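Local coordinates for protein Aac(6')-ib (Escherichia coli, PDB 2VQY) that probably transfers the acetyl group of acetyl-CoA to the 6'-amino group of aminoglycosides such as kanamycin B, thereby conferring resistance to these antibiotics, at residues R115-L120 against I152-S157; L131-V136 against I164-K169. The protein carries 2 engineered substitutions. All blocks are in the same frame, centred on the assembly; numbering follows the deposited sequence.

How the contacts relate
Contacts 1 and 2 lie about 11 Å apart, centre to centre, inside one GNAT acetyltransferase domain, and their segments alternate along the chain: strand 114-121, helix 131-144, strand 151-154, helix 161-169. Contact 1 is the parallel pairing of the two strands at the middle of the mixed sheet, close to the centre of the chain; contact 2 packs the two helices against each other on one side of it. They touch through Tyr167 of contact 2, whose OH probably hydrogen-bonds Gln119 and Thr154 of contact 1. Paromomycin is held by the aspartates of contact 1 and acetyl-CoA in large part by the helices of contact 2, so that antibiotic and acetyl donor meet where the two contacts join.

Contact 1: R115-L120 against I152-S157; sequences RGIDQL and IQTDPS. With PAR (paromomycin), chain C.
Asp118 and Asp155 bring their OD1 atoms to 3.4 Å from each other, a pairing of like charges with paromomycin amine N32 between them. N32 donates to Asp118 OD1 at 2.8 Å and to Asp155 OD1 at 2.9 Å, with a weaker bond to Asp155 OD2, so its probable positive charge would offset the two carboxylates. Asp118 OD1 also takes a 2.6 Å bond from paromomycin O61, while its OD2 is held by Gln94. A water links Ile117 O to Asp155 OD1. Behind the aspartates, parallel strands 114-121 and 151-154 of a beta-alpha-beta unit splay apart beyond Gly116-Gln153, as in other GNAT enzymes; acetyl-CoA lies at the opening, its acetyl O bonded by Gln119 N. Gln153 straddles Gly116: its N donates to Arg115 O at 2.7 Å, and its O receives Ile117 N. Past the split Thr154 OG1, anti to its own backbone N (chi1 -168°), reaches Ile117 O at 3.0 Å, tilted 29° from that carbonyl plane. On the face turned to helix 131-144, Ile117 CG2 meets Ile152 CG2 at 4.0 Å. On the other face Gln153 CG rests on Gly116 CA, its extended chain carrying the amide to Tyr187 and Tyr96.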
loop_
_atom_site.group_PDB
_atom_site.type_symbol
_atom_site.label_atom_id
_atom_site.label_comp_id
_atom_site.label_asym_id
_atom_site.label_seq_id
_atom_site.Cartn_x
_atom_site.Cartn_y
_atom_site.Cartn_z
ATOM N N ARG A 115 -8.949 5.838 -3.267
ATOM C CA ARG A 115 -8.310 4.594 -2.861
ATOM C C ARG A 115 -7.038 4.918 -2.097
ATOM O O ARG A 115 -6.294 5.820 -2.509
ATOM C CB ARG A 115 -7.943 3.733 -4.059
ATOM C CG ARG A 115 -9.126 3.336 -4.932
ATOM C CD ARG A 115 -10.000 2.234 -4.298
ATOM N NE ARG A 115 -11.178 1.997 -5.168
ATOM C CZ ARG A 115 -12.283 2.738 -5.107
ATOM N NH1 ARG A 115 -12.366 3.735 -4.209
ATOM N NH2 ARG A 115 -13.315 2.499 -5.928
ATOM N N GLY A 116 -6.776 4.186 -1.015
ATOM C CA GLY A 116 -5.474 4.300 -0.346
ATOM C C GLY A 116 -4.619 3.061 -0.601
ATOM O O GLY A 116 -5.140 1.999 -0.996
ATOM N N ILE A 117 -3.319 3.174 -0.381
ATOM C CA ILE A 117 -2.413 2.021 -0.545
ATOM C C ILE A 117 -1.439 1.893 0.641
ATOM O O ILE A 117 -1.074 2.906 1.283
ATOM C CB ILE A 117 -1.612 2.074 -1.869
ATOM C CG1 ILE A 117 -0.756 3.363 -1.944
ATOM C CG2 ILE A 117 -2.560 1.926 -3.127
ATOM C CD1 ILE A 117 0.161 3.466 -3.213
ATOM N N ASP A 118 -1.024 0.649 0.904
ATOM C CA ASP A 118 0.061 0.351 1.867
ATOM C C ASP A 118 0.883 -0.745 1.220
ATOM O O ASP A 118 0.332 -1.559 0.438
ATOM C CB ASP A 118 -0.494 -0.160 3.207
ATOM C CG ASP A 118 -1.546 0.768 3.811
ATOM O OD1 ASP A 118 -1.134 1.779 4.404
ATOM O OD2 ASP A 118 -2.765 0.477 3.716
ATOM N N GLN A 119 2.189 -0.779 1.491
ATOM C CA GLN A 119 3.012 -1.831 0.865
ATOM C C GLN A 119 4.313 -2.059 1.593
ATOM O O GLN A 119 4.750 -1.227 2.428
ATOM C CB GLN A 119 3.255 -1.574 -0.641
ATOM C CG GLN A 119 4.294 -0.528 -0.993
ATOM C CD GLN A 119 3.895 0.835 -0.534
ATOM O OE1 GLN A 119 2.792 1.315 -0.832
ATOM N NE2 GLN A 119 4.788 1.477 0.220
ATOM N N LEU A 120 4.926 -3.199 1.281
ATOM C CA LEU A 120 6.191 -3.574 1.908
ATOM C C LEU A 120 6.985 -4.439 0.931
ATOM O O LEU A 120 6.402 -5.150 0.098
ATOM C CB LEU A 120 5.953 -4.303 3.244
ATOM C CG LEU A 120 5.224 -5.643 3.193
ATOM C CD1 LEU A 120 6.268 -6.800 2.992
ATOM C CD2 LEU A 120 4.385 -5.864 4.460
ATOM N N ILE A 152 -5.573 8.621 -5.481
ATOM C CA ILE A 152 -4.979 7.630 -4.605
ATOM C C ILE A 152 -4.337 8.374 -3.449
ATOM O O ILE A 152 -3.723 9.425 -3.651
ATOM C CB ILE A 152 -3.955 6.738 -5.337
ATOM C CG1 ILE A 152 -4.613 6.092 -6.566
ATOM C CG2 ILE A 152 -3.415 5.645 -4.398
ATOM C CD1 ILE A 152 -3.615 5.424 -7.477
ATOM N N GLN A 153 -4.502 7.834 -2.248
ATOM C CA GLN A 153 -3.860 8.438 -1.067
ATOM C C GLN A 153 -2.961 7.421 -0.389
ATOM O O GLN A 153 -3.073 6.209 -0.627
ATOM C CB GLN A 153 -4.914 8.885 -0.067
ATOM C CG GLN A 153 -5.647 7.681 0.579
ATOM C CD GLN A 153 -6.661 8.077 1.649
ATOM O OE1 GLN A 153 -7.436 9.030 1.473
ATOM N NE2 GLN A 153 -6.736 7.276 2.714
ATOM N N THR A 154 -2.083 7.920 0.481
ATOM C CA THR A 154 -1.291 7.046 1.367
ATOM C C THR A 154 -0.959 7.854 2.638
ATOM O O THR A 154 -1.119 9.086 2.652
ATOM C CB THR A 154 -0.044 6.477 0.645
ATOM O OG1 THR A 154 0.559 5.426 1.424
ATOM C CG2 THR A 154 0.972 7.586 0.343
ATOM N N ASP A 155 -0.527 7.156 3.690
ATOM C CA ASP A 155 -0.456 7.751 5.022
ATOM C C ASP A 155 0.821 7.251 5.751
ATOM O O ASP A 155 0.710 6.720 6.861
ATOM C CB ASP A 155 -1.727 7.441 5.826
ATOM C CG ASP A 155 -1.924 5.928 6.115
ATOM O OD1 ASP A 155 -1.335 5.074 5.378
ATOM O OD2 ASP A 155 -2.641 5.623 7.105
ATOM N N PRO A 156 2.007 7.449 5.136
ATOM C CA PRO A 156 3.225 6.998 5.843
ATOM C C PRO A 156 3.372 7.716 7.179
ATOM O O PRO A 156 2.901 8.850 7.328
ATOM C CB PRO A 156 4.363 7.415 4.904
ATOM C CG PRO A 156 3.778 8.523 4.017
ATOM C CD PRO A 156 2.332 8.092 3.841
ATOM N N SER A 157 3.997 7.034 8.134
ATOM C CA SER A 157 4.372 7.635 9.396
ATOM C C SER A 157 5.305 8.846 9.133
ATOM O O SER A 157 6.132 8.810 8.229
ATOM C CB SER A 157 5.108 6.577 10.223
ATOM O OG SER A 157 6.089 7.155 11.024
HETATM C C11 PAR C . -1.635 -0.954 7.639
HETATM O O11 PAR C . -2.457 0.150 8.062
HETATM C C21 PAR C . -1.137 -1.804 8.828
HETATM N N21 PAR C . -2.296 -2.178 9.640
HETATM C C31 PAR C . -0.139 -0.957 9.662
HETATM O O31 PAR C . 0.327 -1.684 10.828
HETATM C C41 PAR C . 1.014 -0.451 8.765
HETATM O O41 PAR C . 1.944 0.392 9.491
HETATM C C51 PAR C . 0.433 0.340 7.544
HETATM O O51 PAR C . -0.619 -0.462 6.841
HETATM C C61 PAR C . 1.499 0.645 6.483
HETATM O O61 PAR C . 1.121 1.823 5.735
HETATM C C12 PAR C . -5.905 2.108 6.696
HETATM N N12 PAR C . -7.020 2.616 5.875
HETATM C C22 PAR C . -4.545 2.677 6.215
HETATM C C32 PAR C . -3.465 2.129 7.163
HETATM N N32 PAR C . -2.148 2.719 6.792
HETATM C C42 PAR C . -3.422 0.564 7.058
HETATM C C52 PAR C . -4.785 -0.048 7.488
HETATM O O52 PAR C . -4.774 -1.473 7.172
HETATM C C62 PAR C . -5.870 0.567 6.578
HETATM O O62 PAR C . -7.105 -0.007 6.994
HETATM C C13 PAR C . -5.471 -2.296 8.149
HETATM C C23 PAR C . -6.473 -3.194 7.386
HETATM O O23 PAR C . -7.767 -2.616 7.352
HETATM C C33 PAR C . -6.463 -4.467 8.264
HETATM O O33 PAR C . -7.151 -4.134 9.511
HETATM C C43 PAR C . -4.967 -4.593 8.571
HETATM O O43 PAR C . -4.424 -3.230 8.585
HETATM C C53 PAR C . -4.233 -5.370 7.450
HETATM O O53 PAR C . -4.607 -4.794 6.179
HETATM C C14 PAR C . -7.173 -5.216 10.454
HETATM C C24 PAR C . -8.602 -5.346 11.016
HETATM N N24 PAR C . -9.055 -4.027 11.527
HETATM C C34 PAR C . -8.613 -6.399 12.153
HETATM O O34 PAR C . -8.443 -7.711 11.581
HETATM C C44 PAR C . -7.515 -6.128 13.205
HETATM O O44 PAR C . -7.804 -4.914 13.919
HETATM C C54 PAR C . -6.152 -5.965 12.527
HETATM O O54 PAR C . -6.272 -4.863 11.546
HETATM C C64 PAR C . -5.071 -5.737 13.605
HETATM N N64 PAR C . -4.047 -4.823 13.094
HETATM O O HOH W 1 -2.683 4.395 3.129
#

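Contact 2: L131-V136 against I164-K169; sequences LGTKLV and IRCYEK. With ACO (acetyl coenzyme *a), chain B.
Thr133 and Cys166 mark the closest backbone approach of helices 131-144 and 161-169, whose short segments cross at -53° with their axes 8.7 Å apart. No hydrogen bond joins the two segments; van der Waals contact and a shared ligand do. Cys166 SG, anti to its backbone N (chi1 171°), lies over the Gly132-Thr133 peptide, 3.5 Å from Thr133 N. Both Val136 methyls meet the Tyr167 ring, CG1 at its edge 3.8 Å from Tyr167 CD1; CG2 also touches the Cys166 sulfur. Thr133 and Lys169 cross at about a right angle, Thr133 CG2 against Lys169 CB and Thr133 OG1 beside Lys169 CE.

Polar bonds go to acetyl-CoA. Gly132 N donates to O4A of one pyrophosphate phosphate at 2.8 Å, while Thr133 grips O1A of the other with both N and OG1. These donors, with Gly128 and Gly130, form the pyrophosphate-binding turn and helix start of the GNAT fold. The 3'-phosphate is held from the second helix: Lys169 NZ reaches O8A at 2.8 Å, and Arg165 NE meets O7A at 3.1 Å, nearly straight at 171° and at the guanidinium edge. Lys169 CG covers one face of that guanidinium, and Glu168 OE1 salt-bridges Arg165 NH1. Tyr167 OH lies 3.0 Å from the acetyl carbonyl O and is hydrogen-bonded to Gln119.

Helix 131-144 rests on strand 114-121 through Leu135 and Val136, and Leu135 also touches strand 78-85. Helix 161-169 leans on strand 183-191 through Ile164 and Tyr167, with Phe172 set edge-to-face against the tyrosine.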
loop_
_atom_site.group_PDB
_atom_site.type_symbol
_atom_site.label_atom_id
_atom_site.label_comp_id
_atom_site.label_asym_id
_atom_site.label_seq_id
_atom_site.Cartn_x
_atom_site.Cartn_y
_atom_site.Cartn_z
ATOM N N LEU A 131 13.035 -0.456 -6.168
ATOM C CA LEU A 131 12.013 -1.506 -6.347
ATOM C C LEU A 131 10.647 -1.107 -5.784
ATOM O O LEU A 131 9.603 -1.431 -6.375
ATOM C CB LEU A 131 12.471 -2.810 -5.678
ATOM C CG LEU A 131 12.288 -4.129 -6.427
ATOM C CD1 LEU A 131 12.814 -4.061 -7.897
ATOM C CD2 LEU A 131 13.009 -5.256 -5.688
ATOM N N GLY A 132 10.659 -0.445 -4.627
ATOM C CA GLY A 132 9.424 0.038 -3.995
ATOM C C GLY A 132 8.724 1.088 -4.852
ATOM O O GLY A 132 7.498 1.069 -4.992
ATOM N N THR A 133 9.511 1.987 -5.448
ATOM C CA THR A 133 8.979 2.977 -6.395
ATOM C C THR A 133 8.297 2.274 -7.570
ATOM O O THR A 133 7.171 2.636 -7.920
ATOM C CB THR A 133 10.078 4.013 -6.854
ATOM O OG1 THR A 133 10.501 4.760 -5.703
ATOM C CG2 THR A 133 9.515 5.008 -7.887
ATOM N N LYS A 134 8.946 1.262 -8.151
ATOM C CA LYS A 134 8.321 0.467 -9.223
ATOM C C LYS A 134 6.998 -0.195 -8.770
ATOM O O LYS A 134 6.006 -0.171 -9.489
ATOM C CB LYS A 134 9.286 -0.612 -9.714
ATOM C CG LYS A 134 10.353 -0.046 -10.619
ATOM C CD LYS A 134 11.577 -0.938 -10.615
ATOM C CE LYS A 134 12.612 -0.430 -11.592
ATOM N NZ LYS A 134 12.157 -0.802 -12.944
ATOM N N LEU A 135 7.011 -0.777 -7.576
ATOM C CA LEU A 135 5.814 -1.402 -7.015
ATOM C C LEU A 135 4.670 -0.376 -6.892
ATOM O O LEU A 135 3.529 -0.632 -7.344
ATOM C CB LEU A 135 6.167 -2.056 -5.665
ATOM C CG LEU A 135 5.162 -2.952 -4.939
ATOM C CD1 LEU A 135 5.891 -3.748 -3.863
ATOM C CD2 LEU A 135 4.039 -2.121 -4.321
ATOM N N VAL A 136 4.962 0.779 -6.292
ATOM C CA VAL A 136 3.945 1.816 -6.094
ATOM C C VAL A 136 3.410 2.279 -7.453
ATOM O O VAL A 136 2.196 2.415 -7.630
ATOM C CB VAL A 136 4.467 2.970 -5.211
ATOM C CG1 VAL A 136 3.427 4.113 -5.117
ATOM C CG2 VAL A 136 4.770 2.410 -3.767
ATOM N N ILE A 164 8.103 7.933 2.483
ATOM C CA ILE A 164 7.681 9.258 1.972
ATOM C C ILE A 164 8.383 9.598 0.649
ATOM O O ILE A 164 7.739 9.973 -0.348
ATOM C CB ILE A 164 7.868 10.376 3.074
ATOM C CG1 ILE A 164 6.937 10.107 4.279
ATOM C CG2 ILE A 164 7.572 11.765 2.467
ATOM C CD1 ILE A 164 7.287 10.978 5.555
ATOM N N ARG A 165 9.700 9.427 0.613
ATOM C CA ARG A 165 10.457 9.697 -0.602
ATOM C C ARG A 165 10.096 8.720 -1.736
ATOM O O ARG A 165 10.017 9.111 -2.891
ATOM C CB ARG A 165 11.968 9.680 -0.322
ATOM C CG ARG A 165 12.788 9.906 -1.572
ATOM C CD ARG A 165 12.891 11.384 -1.945
ATOM N NE ARG A 165 13.375 11.576 -3.322
ATOM C CZ ARG A 165 12.692 12.208 -4.274
ATOM N NH1 ARG A 165 11.488 12.719 -4.019
ATOM N NH2 ARG A 165 13.216 12.341 -5.488
ATOM N N CYS A 166 9.862 7.459 -1.390
ATOM C CA CYS A 166 9.388 6.485 -2.398
ATOM C C CYS A 166 8.068 6.954 -3.030
ATOM O O CYS A 166 7.942 6.964 -4.258
ATOM C CB CYS A 166 9.208 5.116 -1.750
ATOM S SG CYS A 166 8.382 3.930 -2.819
ATOM N N TYR A 167 7.103 7.364 -2.198
ATOM C CA TYR A 167 5.812 7.815 -2.731
ATOM C C TYR A 167 5.958 9.057 -3.595
ATOM O O TYR A 167 5.297 9.176 -4.617
ATOM C CB TYR A 167 4.816 8.068 -1.602
ATOM C CG TYR A 167 4.305 6.796 -0.959
ATOM C CD1 TYR A 167 3.673 5.815 -1.729
ATOM C CD2 TYR A 167 4.384 6.609 0.426
ATOM C CE1 TYR A 167 3.155 4.647 -1.142
ATOM C CE2 TYR A 167 3.879 5.453 1.019
ATOM C CZ TYR A 167 3.289 4.470 0.222
ATOM O OH TYR A 167 2.765 3.329 0.778
ATOM N N GLU A 168 6.815 9.979 -3.164
ATOM C CA GLU A 168 7.131 11.169 -3.981
ATOM C C GLU A 168 7.650 10.815 -5.367
ATOM O O GLU A 168 7.156 11.335 -6.369
ATOM C CB GLU A 168 8.147 12.058 -3.257
ATOM C CG GLU A 168 7.518 12.840 -2.154
ATOM C CD GLU A 168 8.429 13.966 -1.703
ATOM O OE1 GLU A 168 9.678 13.824 -1.873
ATOM O OE2 GLU A 168 7.883 14.988 -1.224
ATOM N N LYS A 169 8.599 9.885 -5.429
ATOM C CA LYS A 169 9.181 9.439 -6.693
ATOM C C LYS A 169 8.137 8.760 -7.580
ATOM O O LYS A 169 8.203 8.838 -8.803
ATOM C CB LYS A 169 10.358 8.492 -6.447
ATOM C CG LYS A 169 11.558 9.163 -5.792
ATOM C CD LYS A 169 12.797 8.333 -5.949
ATOM C CE LYS A 169 12.740 7.097 -5.143
ATOM N NZ LYS A 169 13.750 6.105 -5.652
HETATM N N1A ACO B . 15.531 10.835 4.162
HETATM C C2A ACO B . 15.261 11.135 2.890
HETATM N N3A ACO B . 15.246 10.185 1.959
HETATM C C4A ACO B . 15.495 8.893 2.287
HETATM C C5A ACO B . 15.766 8.544 3.596
HETATM C C6A ACO B . 15.786 9.558 4.548
HETATM N N6A ACO B . 16.050 9.270 5.828
HETATM N N7A ACO B . 15.969 7.230 3.630
HETATM C C8A ACO B . 15.844 6.758 2.386
HETATM N N9A ACO B . 15.558 7.775 1.570
HETATM C C1B ACO B . 15.302 7.745 0.100
HETATM C C2B ACO B . 16.265 6.968 -0.779
HETATM O O2B ACO B . 17.459 7.732 -0.984
HETATM C C3B ACO B . 15.438 6.892 -2.058
HETATM O O3B ACO B . 15.397 8.170 -2.714
HETATM P P3B ACO B . 16.432 8.601 -3.889
HETATM O O7A ACO B . 16.037 10.140 -4.193
HETATM O O8A ACO B . 15.997 7.735 -5.160
HETATM O O9A ACO B . 17.846 8.419 -3.457
HETATM C C4B ACO B . 14.009 6.684 -1.525
HETATM O O4B ACO B . 14.044 7.082 -0.133
HETATM C C5B ACO B . 13.384 5.275 -1.537
HETATM O O5B ACO B . 13.016 4.874 -2.858
HETATM P P1A ACO B . 13.056 3.307 -3.250
HETATM O O1A ACO B . 12.194 3.110 -4.459
HETATM O O2A ACO B . 14.443 2.754 -3.260
HETATM O O3A ACO B . 12.329 2.708 -1.994
HETATM P P2A ACO B . 12.294 1.141 -1.603
HETATM O O4A ACO B . 12.569 0.304 -2.766
HETATM O O5A ACO B . 13.058 0.943 -0.323
HETATM O O6A ACO B . 10.700 1.039 -1.237
HETATM C CBP ACO B . 9.332 0.819 0.803
HETATM C CCP ACO B . 10.045 1.793 -0.166
HETATM C CDP ACO B . 8.644 1.674 1.919
HETATM C CEP ACO B . 8.271 0.032 0.004
HETATM C CAP ACO B . 10.409 -0.134 1.436
HETATM O OAP ACO B . 11.559 0.627 1.911
HETATM C C9P ACO B . 9.818 -1.044 2.548
HETATM O O9P ACO B . 9.122 -2.024 2.244
HETATM N N8P ACO B . 10.119 -0.673 3.806
HETATM C C7P ACO B . 9.685 -1.370 5.027
HETATM C C6P ACO B . 8.140 -1.450 5.131
HETATM C C5P ACO B . 7.463 -0.067 5.104
HETATM O O5P ACO B . 8.077 0.931 5.475
HETATM N N4P ACO B . 6.203 -0.091 4.619
HETATM C C3P ACO B . 5.318 0.914 4.471
HETATM C C2P ACO B . 5.543 2.249 4.702
HETATM S S1P ACO B . 4.111 3.427 4.694
HETATM C C ACO B . 2.709 2.793 3.811
HETATM O O ACO B . 2.683 1.669 3.273
HETATM C CH3 ACO B . 1.537 3.812 3.767
#